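Local coordinates for protein putative DsbA oxidoreductase SCO1869 (Streptomyces coelicolor A3, PDB 3GL5) that probably serves as a DsbA-like thiol-disulfide oxidoreductase of the thioredoxin superfamily, although its actual function has not been established, at residues Ile11-Pro14 with Trp15-Val18; Glu44-Pro47 with Gly48-Lys51; Glu76-Leu79 with Gly80-Ala84; Glu168-Ala171 with Asp172-Glu175; Leu208-Ala211 with Trp212-Thr216. All blocks are in the same frame, centred on the assembly; numbering follows the deposited sequence.

Contact 1 (Ile11-Pro14 with Trp15-Val18); sequences IACP and WCYV
Cys13 and Cys16 are covalently joined, SG of Cys13 to SG of Cys16 at 2.2 Å, across the opening turn of helix 14-28. Each sulfur reaches the bridge by its own route: SG of Cys13 stands anti to the residue's own N (chi1 164°), SG of Cys16 anti to its own carbonyl carbon, and the S-S torsion is 75°. The carbonyl of Cys13, the N-cap residue, collects two weak bonds, from Cys16 N at 3.1 Å with a strongly bent N-H...O angle of 129° and from Tyr17 N at 3.3 Å along a straighter path. This is the CxxC motif at a helix start, as in thioredoxin and DsbA, where the pair is redox-active; here the crystal holds it oxidised. Pro14 has no N-H to donate, but its O is satisfied by Val18 N at 3.0 Å in a nearly straight bond. Around that same oxygen, CB of Tyr17 and CG2 of Val18 each come to 3.4 Å of Pro14 O. The polar ends of the rings are served from elsewhere: Tyr17 OH by Ala89 O, and Trp15 NE1 by Ala235 O of the second subunit.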
loop_
_atom_site.group_PDB
_atom_site.type_symbol
_atom_site.label_atom_id
_atom_site.label_comp_id
_atom_site.label_asym_id
_atom_site.label_seq_id
_atom_site.Cartn_x
_atom_site.Cartn_y
_atom_site.Cartn_z
ATOM N N ILE A 11 -7.464 -15.742 9.023
ATOM C CA ILE A 11 -6.828 -17.077 8.953
ATOM C C ILE A 11 -7.782 -18.272 9.335
ATOM O O ILE A 11 -7.649 -19.395 8.800
ATOM C CB ILE A 11 -5.536 -17.102 9.833
ATOM C CG1 ILE A 11 -4.537 -15.984 9.407
ATOM C CG2 ILE A 11 -4.861 -18.463 9.768
ATOM C CD1 ILE A 11 -4.031 -16.060 7.944
ATOM N N ALA A 12 -8.698 -18.043 10.281
ATOM C CA ALA A 12 -9.650 -19.083 10.723
ATOM C C ALA A 12 -10.899 -19.071 9.819
ATOM O O ALA A 12 -12.013 -19.014 10.293
ATOM C CB ALA A 12 -10.068 -18.849 12.231
ATOM N N CYS A 13 -10.714 -19.026 8.523
ATOM C CA CYS A 13 -11.844 -18.899 7.612
ATOM C C CYS A 13 -11.545 -19.806 6.401
ATOM O O CYS A 13 -10.736 -19.455 5.555
ATOM C CB CYS A 13 -11.958 -17.434 7.228
ATOM S SG CYS A 13 -12.940 -17.011 5.840
ATOM N N PRO A 14 -12.149 -20.996 6.354
ATOM C CA PRO A 14 -11.845 -21.950 5.264
ATOM C C PRO A 14 -12.112 -21.374 3.879
ATOM O O PRO A 14 -11.336 -21.637 2.988
ATOM C CB PRO A 14 -12.785 -23.139 5.538
ATOM C CG PRO A 14 -13.225 -23.013 6.966
ATOM C CD PRO A 14 -13.047 -21.561 7.392
ATOM N N TRP A 15 -13.195 -20.608 3.696
ATOM C CA TRP A 15 -13.508 -19.937 2.421
ATOM C C TRP A 15 -12.580 -18.804 2.032
ATOM O O TRP A 15 -12.553 -18.432 0.872
ATOM C CB TRP A 15 -14.941 -19.391 2.432
ATOM C CG TRP A 15 -15.959 -20.540 2.474
ATOM C CD1 TRP A 15 -16.813 -20.882 3.502
ATOM C CD2 TRP A 15 -16.141 -21.516 1.458
ATOM N NE1 TRP A 15 -17.535 -22.021 3.161
ATOM C CE2 TRP A 15 -17.136 -22.421 1.909
ATOM C CE3 TRP A 15 -15.572 -21.700 0.194
ATOM C CZ2 TRP A 15 -17.583 -23.496 1.126
ATOM C CZ3 TRP A 15 -16.005 -22.791 -0.586
ATOM C CH2 TRP A 15 -17.005 -23.668 -0.109
ATOM N N CYS A 16 -11.893 -18.201 3.008
ATOM C CA CYS A 16 -10.851 -17.209 2.729
ATOM C C CYS A 16 -9.670 -17.913 2.043
ATOM O O CYS A 16 -9.163 -17.438 1.020
ATOM C CB CYS A 16 -10.403 -16.541 4.031
ATOM S SG CYS A 16 -11.680 -15.571 4.819
ATOM N N TYR A 17 -9.268 -19.057 2.607
ATOM C CA TYR A 17 -8.212 -19.924 2.068
ATOM C C TYR A 17 -8.525 -20.463 0.671
ATOM O O TYR A 17 -7.684 -20.372 -0.222
ATOM C CB TYR A 17 -8.001 -21.075 3.029
ATOM C CG TYR A 17 -6.919 -22.113 2.698
ATOM C CD1 TYR A 17 -5.595 -21.757 2.342
ATOM C CD2 TYR A 17 -7.208 -23.446 2.839
ATOM C CE1 TYR A 17 -4.600 -22.782 2.085
ATOM C CE2 TYR A 17 -6.258 -24.443 2.624
ATOM C CZ TYR A 17 -4.977 -24.126 2.249
ATOM O OH TYR A 17 -4.136 -25.195 2.089
ATOM N N VAL A 18 -9.732 -21.010 0.482
ATOM C CA VAL A 18 -10.183 -21.471 -0.837
ATOM C C VAL A 18 -10.384 -20.282 -1.802
ATOM O O VAL A 18 -9.920 -20.338 -2.956
ATOM C CB VAL A 18 -11.466 -22.406 -0.764
ATOM C CG1 VAL A 18 -11.830 -22.959 -2.118
ATOM C CG2 VAL A 18 -11.199 -23.595 0.160
#

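Contact 2 (Glu44-Pro47 with Gly48-Lys51); sequences ELDP and GRAK
A type I beta turn runs from Asp46 to Arg49 in the surface loop between strands 36-42 and 55-56, with Pro47 and Gly48 at its two corners. Its closing bond is Arg49 N to Asp46 O, 3.2 Å and fairly straight at the hydrogen, although the donor sits well above the plane of the carbonyl. The same two residues are bridged a second time by their side chains. Asp46 holds CG anti to its N (chi1 -176°), which carries the carboxylate toward Arg49, and OD2 makes a salt bridge with Arg49 NH1 at 3.0 Å. The N-H...O angle of 162° and the position of OD2 in the guanidinium plane show a proper edge-on approach; the carboxylate, however, is turned 76° from that plane, so the pair is not the coplanar, bidentate kind, and one oxygen meets one nitrogen. With an alanine at Asp46, NH1 of Arg49 is likely to lose its carboxylate mate and the guanidinium to swing more readily. Further along the chain, Asp53 O accepts from Arg49 NE, so two nitrogens of the group are gripped from different parts of the loop. OD2 also lies along the aliphatic part of the arginine, 3.4 Å from CD of Arg49 and 3.0 Å from its CB, while NH1 meets the same OD2 nearly in line with the carboxylate's C-O bond.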
loop_
_atom_site.group_PDB
_atom_site.type_symbol
_atom_site.label_atom_id
_atom_site.label_comp_id
_atom_site.label_asym_id
_atom_site.label_seq_id
_atom_site.Cartn_x
_atom_site.Cartn_y
_atom_site.Cartn_z
ATOM N N GLU A 44 -11.065 -10.010 11.491
ATOM C CA GLU A 44 -11.217 -11.076 12.475
ATOM C C GLU A 44 -12.695 -11.463 12.537
ATOM O O GLU A 44 -13.540 -10.644 12.882
ATOM C CB GLU A 44 -10.759 -10.633 13.875
ATOM C CG GLU A 44 -9.256 -10.666 14.140
ATOM C CD GLU A 44 -8.913 -9.932 15.420
ATOM O OE1 GLU A 44 -8.959 -8.672 15.446
ATOM O OE2 GLU A 44 -8.669 -10.605 16.434
ATOM N N LEU A 45 -12.989 -12.730 12.281
ATOM C CA LEU A 45 -14.342 -13.239 12.475
ATOM C C LEU A 45 -14.743 -13.201 13.960
ATOM O O LEU A 45 -15.906 -12.980 14.271
ATOM C CB LEU A 45 -14.453 -14.654 11.917
ATOM C CG LEU A 45 -14.545 -14.707 10.391
ATOM C CD1 LEU A 45 -14.139 -16.096 9.924
ATOM C CD2 LEU A 45 -15.967 -14.327 9.895
ATOM N N ASP A 46 -13.780 -13.361 14.865
ATOM C CA ASP A 46 -14.115 -13.350 16.293
ATOM C C ASP A 46 -13.096 -12.524 17.066
ATOM O O ASP A 46 -12.197 -13.061 17.719
ATOM C CB ASP A 46 -14.194 -14.794 16.791
ATOM C CG ASP A 46 -14.638 -14.921 18.243
ATOM O OD1 ASP A 46 -15.086 -13.928 18.873
ATOM O OD2 ASP A 46 -14.500 -16.060 18.767
ATOM N N PRO A 47 -13.205 -11.199 16.963
ATOM C CA PRO A 47 -12.162 -10.375 17.595
ATOM C C PRO A 47 -12.199 -10.421 19.135
ATOM O O PRO A 47 -11.206 -10.046 19.795
ATOM C CB PRO A 47 -12.489 -8.958 17.105
ATOM C CG PRO A 47 -13.988 -9.009 16.753
ATOM C CD PRO A 47 -14.287 -10.404 16.343
ATOM N N GLY A 48 -13.314 -10.867 19.711
ATOM C CA GLY A 48 -13.448 -10.829 21.158
ATOM C C GLY A 48 -12.924 -12.107 21.758
ATOM O O GLY A 48 -12.888 -12.244 22.948
ATOM N N ARG A 49 -12.527 -13.058 20.931
ATOM C CA ARG A 49 -12.128 -14.350 21.442
ATOM C C ARG A 49 -10.821 -14.254 22.243
ATOM O O ARG A 49 -9.960 -13.456 21.921
ATOM C CB ARG A 49 -11.978 -15.327 20.291
ATOM C CG ARG A 49 -11.679 -16.700 20.761
ATOM C CD ARG A 49 -11.602 -17.655 19.623
ATOM N NE ARG A 49 -11.883 -18.998 20.101
ATOM C CZ ARG A 49 -13.094 -19.546 20.155
ATOM N NH1 ARG A 49 -14.169 -18.869 19.753
ATOM N NH2 ARG A 49 -13.209 -20.790 20.618
ATOM N N ALA A 50 -10.692 -15.047 23.305
ATOM C CA ALA A 50 -9.483 -15.040 24.142
ATOM C C ALA A 50 -8.362 -15.874 23.539
ATOM O O ALA A 50 -8.596 -16.931 22.951
ATOM C CB ALA A 50 -9.797 -15.508 25.549
ATOM N N LYS A 51 -7.132 -15.413 23.698
ATOM C CA LYS A 51 -6.029 -16.141 23.094
ATOM C C LYS A 51 -5.994 -17.607 23.541
ATOM O O LYS A 51 -5.715 -18.485 22.741
ATOM C CB LYS A 51 -4.693 -15.440 23.330
ATOM C CG LYS A 51 -3.565 -16.040 22.461
ATOM C CD LYS A 51 -2.378 -15.067 22.288
ATOM C CE LYS A 51 -1.316 -15.255 23.335
ATOM N NZ LYS A 51 -0.661 -16.580 23.151
#

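Contact 3 (Glu76-Leu79 with Gly80-Ala84); sequences EDNL and GAQAA
Gln82 overlaps Asn78, one helical turn earlier: CG of Gln82 sits 3.3 Å from Asn78 O, and from there its extended chain crosses Asn78 obliquely and brings its amide to that of Asn78. NE2 of Gln82 donates to OD1 of Asn78 at 3.1 Å; the bond is straight at the hydrogen (168°), but the donor approaches the carbonyl side-on, at a C=O...N angle of 92°. Asn78 brings its amide to this position with CG anti to the backbone N (chi1 174°). Because NE2 meets OD1 from the side, on the ND2 flank of the Asn78 amide, ND2 of Asn78 ends up as near as 2.9 Å to NE2 of Gln82. Gln82 was also modelled in two conformers, so the detail of this amide pairing is doubtful. Beneath it the backbone is regular alpha-helix: Gly80 N bonds Glu76 O at 2.8 Å, and Ala83 N bonds Leu79 O at 2.9 Å. Helix 69-85 belongs to the helical insertion of the DsbA fold, and its apolar side, through Leu79, rests on Pro14 and Trp15 of helix 14-28. As modelled, Gln82 OE1 accepts from Arg22 NH2 on that helix. Two NH2 groups so close would probably repel, and one amide may be turned the other way; the link to Asn78 is therefore uncertain, and the bond to Arg22 is the clearer anchor.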
loop_
_atom_site.group_PDB
_atom_site.type_symbol
_atom_site.label_atom_id
_atom_site.label_comp_id
_atom_site.label_asym_id
_atom_site.label_seq_id
_atom_site.Cartn_x
_atom_site.Cartn_y
_atom_site.Cartn_z
ATOM N N GLU A 76 -17.031 -30.178 6.111
ATOM C CA GLU A 76 -15.574 -30.280 6.081
ATOM C C GLU A 76 -15.067 -31.129 4.918
ATOM O O GLU A 76 -14.067 -30.765 4.261
ATOM C CB GLU A 76 -15.021 -30.827 7.398
ATOM C CG GLU A 76 -15.120 -29.857 8.574
ATOM C CD GLU A 76 -14.747 -28.431 8.215
ATOM O OE1 GLU A 76 -13.562 -28.157 7.936
ATOM O OE2 GLU A 76 -15.673 -27.584 8.216
ATOM N N ASP A 77 -15.745 -32.242 4.673
ATOM C CA ASP A 77 -15.446 -33.074 3.500
ATOM C C ASP A 77 -15.640 -32.261 2.217
ATOM O O ASP A 77 -14.799 -32.279 1.322
ATOM C CB ASP A 77 -16.306 -34.346 3.467
ATOM C CG ASP A 77 -16.007 -35.290 4.629
ATOM O OD1 ASP A 77 -15.016 -35.126 5.345
ATOM O OD2 ASP A 77 -16.794 -36.218 4.861
ATOM N N ASN A 78 -16.732 -31.515 2.138
ATOM C CA ASN A 78 -16.914 -30.681 0.981
ATOM C C ASN A 78 -15.820 -29.635 0.818
ATOM O O ASN A 78 -15.328 -29.404 -0.292
ATOM C CB ASN A 78 -18.245 -29.960 1.004
ATOM C CG ASN A 78 -18.347 -28.976 -0.144
ATOM O OD1 ASN A 78 -18.138 -29.345 -1.305
ATOM N ND2 ASN A 78 -18.644 -27.711 0.169
ATOM N N LEU A 79 -15.445 -29.000 1.923
ATOM C CA LEU A 79 -14.385 -28.013 1.893
ATOM C C LEU A 79 -13.064 -28.664 1.469
ATOM O O LEU A 79 -12.282 -28.075 0.737
ATOM C CB LEU A 79 -14.281 -27.315 3.248
ATOM C CG LEU A 79 -15.159 -26.053 3.358
ATOM C CD1 LEU A 79 -15.404 -25.670 4.846
ATOM C CD2 LEU A 79 -14.487 -24.922 2.617
ATOM N N GLY A 80 -12.819 -29.875 1.940
ATOM C CA GLY A 80 -11.643 -30.623 1.515
ATOM C C GLY A 80 -11.630 -30.908 0.020
ATOM O O GLY A 80 -10.594 -30.798 -0.632
ATOM N N ALA A 81 -12.774 -31.263 -0.534
ATOM C CA ALA A 81 -12.855 -31.467 -1.984
ATOM C C ALA A 81 -12.571 -30.179 -2.776
ATOM O O ALA A 81 -11.843 -30.205 -3.803
ATOM C CB ALA A 81 -14.264 -32.060 -2.385
ATOM N N GLN A 82 -13.137 -29.060 -2.331
ATOM C CA GLN A 82 -13.016 -27.823 -3.090
ATOM C C GLN A 82 -11.602 -27.241 -2.949
ATOM O O GLN A 82 -11.071 -26.652 -3.899
ATOM C CB GLN A 82 -14.095 -26.813 -2.675
ATOM C CG GLN A 82 -15.542 -27.315 -2.859
ATOM C CD GLN A 82 -16.560 -26.188 -2.864
ATOM O OE1 GLN A 82 -16.317 -25.122 -3.414
ATOM N NE2 GLN A 82 -17.707 -26.426 -2.260
ATOM N N ALA A 83 -11.005 -27.413 -1.767
ATOM C CA ALA A 83 -9.593 -27.081 -1.551
ATOM C C ALA A 83 -8.738 -27.929 -2.495
ATOM O O ALA A 83 -7.913 -27.357 -3.203
ATOM C CB ALA A 83 -9.174 -27.308 -0.065
ATOM N N ALA A 84 -8.950 -29.259 -2.559
ATOM C CA ALA A 84 -8.105 -30.087 -3.445
ATOM C C ALA A 84 -8.158 -29.568 -4.882
ATOM O O ALA A 84 -7.140 -29.482 -5.575
ATOM C CB ALA A 84 -8.488 -31.554 -3.398
#

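Contact 4 (Glu168-Ala171 with Asp172-Glu175); sequences EVRA and DERE
Successive i to i+4 bonds carry the backbone through this part of helix 166-178, from Asp172 N to Glu168 O at 3.2 Å through to Glu175 N to Ala171 O at 3.0 Å, with Arg174 N to Arg170 O the shortest, 2.7 Å. Arg170 and Glu173 lie side by side on its surface, and NH1 of Arg170 bonds OE1 of Glu173 at 2.9 Å in a salt bridge. OE1 uses its syn lone pair and sits in the guanidinium plane, with the two flat groups only 28° apart. Arg170 gets there by bending at chi2 (-57°), while Glu173 runs extended, its OE2 resting 3.7 Å from Val169 CG1. NH1 has a second carboxylate partner in Glu44, which also comes close to Glu173 OE2; the shared arginine probably offsets their repulsion. Shortening Glu173 to an alanine would probably cost NH1 one of these two carboxylates and let the arginine turn more easily. On another side of the helix, the guanidinium of Arg174 lays one face over Ala171, NH1 coming within 3.6 Å of Ala171 CB. Asp172 is tied to Arg41 and Ser42 of strand 36-42. The Arg170-Glu173 pair, i to i+3, is a common helix-surface feature; here it lies on a helix joining the helical insertion to the sheet of the thioredoxin fold.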
loop_
_atom_site.group_PDB
_atom_site.type_symbol
_atom_site.label_atom_id
_atom_site.label_comp_id
_atom_site.label_asym_id
_atom_site.label_seq_id
_atom_site.Cartn_x
_atom_site.Cartn_y
_atom_site.Cartn_z
ATOM N N GLU A 168 -2.872 -0.857 13.117
ATOM C CA GLU A 168 -2.944 -1.255 11.736
ATOM C C GLU A 168 -3.994 -2.356 11.536
ATOM O O GLU A 168 -4.764 -2.322 10.588
ATOM C CB GLU A 168 -1.569 -1.757 11.264
ATOM C CG GLU A 168 -0.543 -0.648 11.030
ATOM C CD GLU A 168 0.068 -0.125 12.321
ATOM O OE1 GLU A 168 -0.223 -0.629 13.434
ATOM O OE2 GLU A 168 0.869 0.806 12.216
ATOM N N VAL A 169 -4.024 -3.335 12.427
ATOM C CA VAL A 169 -5.075 -4.344 12.363
ATOM C C VAL A 169 -6.460 -3.706 12.484
ATOM O O VAL A 169 -7.340 -3.961 11.653
ATOM C CB VAL A 169 -4.868 -5.431 13.424
ATOM C CG1 VAL A 169 -6.066 -6.430 13.423
ATOM C CG2 VAL A 169 -3.544 -6.139 13.126
ATOM N N ARG A 170 -6.663 -2.888 13.521
ATOM C CA ARG A 170 -7.954 -2.275 13.734
ATOM C C ARG A 170 -8.332 -1.392 12.543
ATOM O O ARG A 170 -9.478 -1.352 12.185
ATOM C CB ARG A 170 -7.996 -1.445 15.061
ATOM C CG ARG A 170 -7.737 -2.225 16.309
ATOM C CD ARG A 170 -8.717 -3.384 16.469
ATOM N NE ARG A 170 -8.416 -4.144 17.692
ATOM C CZ ARG A 170 -8.569 -5.449 17.822
ATOM N NH1 ARG A 170 -9.052 -6.157 16.811
ATOM N NH2 ARG A 170 -8.247 -6.051 18.963
ATOM N N ALA A 171 -7.383 -0.667 11.943
ATOM C CA ALA A 171 -7.706 0.224 10.834
ATOM C C ALA A 171 -8.213 -0.575 9.620
ATOM O O ALA A 171 -9.148 -0.168 8.972
ATOM C CB ALA A 171 -6.492 1.085 10.472
ATOM N N ASP A 172 -7.641 -1.747 9.350
ATOM C CA ASP A 172 -8.138 -2.616 8.282
ATOM C C ASP A 172 -9.560 -3.058 8.636
ATOM O O ASP A 172 -10.468 -3.068 7.795
ATOM C CB ASP A 172 -7.247 -3.854 8.186
ATOM C CG ASP A 172 -6.023 -3.657 7.283
ATOM O OD1 ASP A 172 -5.807 -2.569 6.720
ATOM O OD2 ASP A 172 -5.276 -4.624 7.124
ATOM N N GLU A 173 -9.769 -3.409 9.902
ATOM C CA GLU A 173 -11.093 -3.902 10.304
ATOM C C GLU A 173 -12.117 -2.791 10.212
ATOM O O GLU A 173 -13.209 -2.996 9.770
ATOM C CB GLU A 173 -11.058 -4.499 11.718
ATOM C CG GLU A 173 -10.268 -5.758 11.733
ATOM C CD GLU A 173 -9.948 -6.283 13.147
ATOM O OE1 GLU A 173 -10.070 -5.523 14.147
ATOM O OE2 GLU A 173 -9.596 -7.482 13.253
ATOM N N ARG A 174 -11.732 -1.618 10.653
ATOM C CA ARG A 174 -12.558 -0.423 10.535
ATOM C C ARG A 174 -13.003 -0.175 9.082
ATOM O O ARG A 174 -14.178 0.001 8.803
ATOM C CB ARG A 174 -11.803 0.779 11.104
ATOM C CG ARG A 174 -12.533 2.063 10.944
ATOM C CD ARG A 174 -11.704 3.206 11.392
ATOM N NE ARG A 174 -10.733 3.680 10.392
ATOM C CZ ARG A 174 -9.415 3.811 10.604
ATOM N NH1 ARG A 174 -8.888 3.477 11.772
ATOM N NH2 ARG A 174 -8.622 4.299 9.650
ATOM N N GLU A 175 -12.038 -0.157 8.163
ATOM C CA GLU A 175 -12.275 0.043 6.712
ATOM C C GLU A 175 -13.283 -0.988 6.120
ATOM O O GLU A 175 -14.217 -0.617 5.388
ATOM C CB GLU A 175 -10.914 -0.014 6.019
ATOM C CG GLU A 175 -10.896 0.291 4.548
ATOM C CD GLU A 175 -10.847 1.768 4.272
ATOM O OE1 GLU A 175 -10.007 2.463 4.898
ATOM O OE2 GLU A 175 -11.642 2.229 3.425
#

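Contact 5 (Leu208-Ala211 with Trp212-Thr216); sequences LTQA and WGERT
Arg215, whose CG touches Ala211 O at 3.2 Å, also sets its guanidinium against the indole of Trp212. One face of the indole carries NH2 of Arg215, 3.9 Å above the ring plane and displaced toward the rim, and one face of the guanidinium in turn looks onto CD2 of Trp212. At the guanidinium edge, NE of Arg215 donates to Trp212 O at 3.1 Å, on a lone pair and in the carbonyl plane, which fixes how the group is turned. A bend at chi3 (-56°) brings NE to that oxygen, whereas the place of CG beside Ala211 O is set by the backbone and chi1. The Gln210 amide and the Glu214 carboxylate stand almost perpendicular, planes 86° apart, with OE2 of Glu214 set 3.2 Å from CG of Gln210 and not against its amide; Gln210 was modelled in two conformers, so this fit is tentative. The backbone bonds change character here: Trp212 N to Leu208 O is short and straight, 2.8 Å, whereas Glu214 N divides itself between Gln210 O at 2.9 Å and, weakly, Ala211 O. The Glu214 carboxylate has its polar partner in Tyr193 OH. Helix 201-213 lies on the central sheet, Leu208 and Ala211 packing on Met3 of strand 3-9 and on Leu189 of strand 186-189; Trp212 stacks with His32, and Gln210 meets Ile221 of the second subunit.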
loop_
_atom_site.group_PDB
_atom_site.type_symbol
_atom_site.label_atom_id
_atom_site.label_comp_id
_atom_site.label_asym_id
_atom_site.label_seq_id
_atom_site.Cartn_x
_atom_site.Cartn_y
_atom_site.Cartn_z
ATOM N N LEU A 208 -13.273 -8.632 -12.207
ATOM C CA LEU A 208 -12.080 -7.949 -12.719
ATOM C C LEU A 208 -12.376 -7.164 -14.004
ATOM O O LEU A 208 -12.007 -5.999 -14.128
ATOM C CB LEU A 208 -10.950 -8.953 -12.951
ATOM C CG LEU A 208 -10.318 -9.522 -11.680
ATOM C CD1 LEU A 208 -9.474 -10.812 -11.873
ATOM C CD2 LEU A 208 -9.510 -8.449 -11.005
ATOM N N THR A 209 -13.103 -7.787 -14.926
ATOM C CA THR A 209 -13.284 -7.226 -16.268
ATOM C C THR A 209 -14.191 -6.038 -16.263
ATOM O O THR A 209 -13.930 -5.041 -16.926
ATOM C CB THR A 209 -13.816 -8.280 -17.233
ATOM O OG1 THR A 209 -12.772 -9.228 -17.453
ATOM C CG2 THR A 209 -14.224 -7.661 -18.574
ATOM N N GLN A 210 -15.259 -6.159 -15.492
ATOM C CA GLN A 210 -16.227 -5.102 -15.313
ATOM C C GLN A 210 -15.579 -3.929 -14.602
ATOM O O GLN A 210 -15.703 -2.790 -15.035
ATOM C CB GLN A 210 -17.402 -5.637 -14.493
ATOM C CG GLN A 210 -18.699 -4.936 -14.759
ATOM C CD GLN A 210 -19.824 -5.523 -13.948
ATOM O OE1 GLN A 210 -19.744 -6.664 -13.494
ATOM N NE2 GLN A 210 -20.877 -4.747 -13.756
ATOM N N ALA A 211 -14.869 -4.229 -13.521
ATOM C CA ALA A 211 -14.194 -3.224 -12.698
ATOM C C ALA A 211 -13.189 -2.491 -13.561
ATOM O O ALA A 211 -13.209 -1.257 -13.619
ATOM C CB ALA A 211 -13.495 -3.863 -11.510
ATOM N N TRP A 212 -12.338 -3.250 -14.252
ATOM C CA TRP A 212 -11.399 -2.657 -15.205
ATOM C C TRP A 212 -12.137 -1.856 -16.268
ATOM O O TRP A 212 -11.822 -0.697 -16.519
ATOM C CB TRP A 212 -10.592 -3.743 -15.886
ATOM C CG TRP A 212 -9.483 -3.219 -16.721
ATOM C CD1 TRP A 212 -9.525 -2.920 -18.070
ATOM C CD2 TRP A 212 -8.147 -2.952 -16.286
ATOM N NE1 TRP A 212 -8.292 -2.473 -18.481
ATOM C CE2 TRP A 212 -7.427 -2.486 -17.412
ATOM C CE3 TRP A 212 -7.485 -3.061 -15.053
ATOM C CZ2 TRP A 212 -6.074 -2.124 -17.341
ATOM C CZ3 TRP A 212 -6.137 -2.705 -14.979
ATOM C CH2 TRP A 212 -5.447 -2.237 -16.119
ATOM N N GLY A 213 -13.146 -2.474 -16.870
ATOM C CA GLY A 213 -13.776 -1.884 -18.036
ATOM C C GLY A 213 -14.403 -0.545 -17.728
ATOM O O GLY A 213 -14.420 0.347 -18.565
ATOM N N GLU A 214 -14.902 -0.396 -16.511
ATOM C CA GLU A 214 -15.710 0.759 -16.167
ATOM C C GLU A 214 -15.012 1.919 -15.465
ATOM O O GLU A 214 -15.673 2.886 -15.102
ATOM C CB GLU A 214 -16.952 0.314 -15.390
ATOM C CG GLU A 214 -17.921 -0.482 -16.272
ATOM C CD GLU A 214 -18.745 -1.492 -15.486
ATOM O OE1 GLU A 214 -18.567 -1.551 -14.245
ATOM O OE2 GLU A 214 -19.578 -2.216 -16.106
ATOM N N ARG A 215 -13.696 1.838 -15.260
ATOM C CA ARG A 215 -12.969 2.985 -14.726
ATOM C C ARG A 215 -13.007 4.090 -15.769
ATOM O O ARG A 215 -12.540 3.903 -16.890
ATOM C CB ARG A 215 -11.505 2.652 -14.419
ATOM C CG ARG A 215 -11.262 1.264 -13.870
ATOM C CD ARG A 215 -9.817 0.871 -14.042
ATOM N NE ARG A 215 -9.416 0.970 -15.444
ATOM C CZ ARG A 215 -8.217 1.379 -15.849
ATOM N NH1 ARG A 215 -7.311 1.758 -14.956
ATOM N NH2 ARG A 215 -7.940 1.443 -17.143
ATOM N N THR A 216 -13.562 5.244 -15.413
ATOM C CA THR A 216 -13.551 6.392 -16.334
ATOM C C THR A 216 -12.252 7.138 -16.103
ATOM O O THR A 216 -11.678 7.019 -15.019
ATOM C CB THR A 216 -14.746 7.354 -16.106
ATOM O OG1 THR A 216 -14.715 7.848 -14.757
ATOM C CG2 THR A 216 -16.081 6.637 -16.379
#

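Overall arrangement
From the N terminus, the contacts follow one another in series; each is confined to a single continuous stretch, so none nests within or crosses another. Contact 1 leads from strand 3-9 into helix 14-28, and contact 2 is a turn in the loop after strand 36-42. They meet where Leu45 CD1 packs against Cys13 CB, 3.7 Å away. Contact 3, on helix 69-85, touches contact 1 through Leu79 and Gln82. Contact 4, on helix 166-178, reaches contact 2 through Glu44, so these four tie helices to the edge and loops of the thioredoxin-like sheet. Contact 5, in the last part of helix 201-213 and the residues after it, touches none of the others; its centre is about 36 Å from that of contact 2.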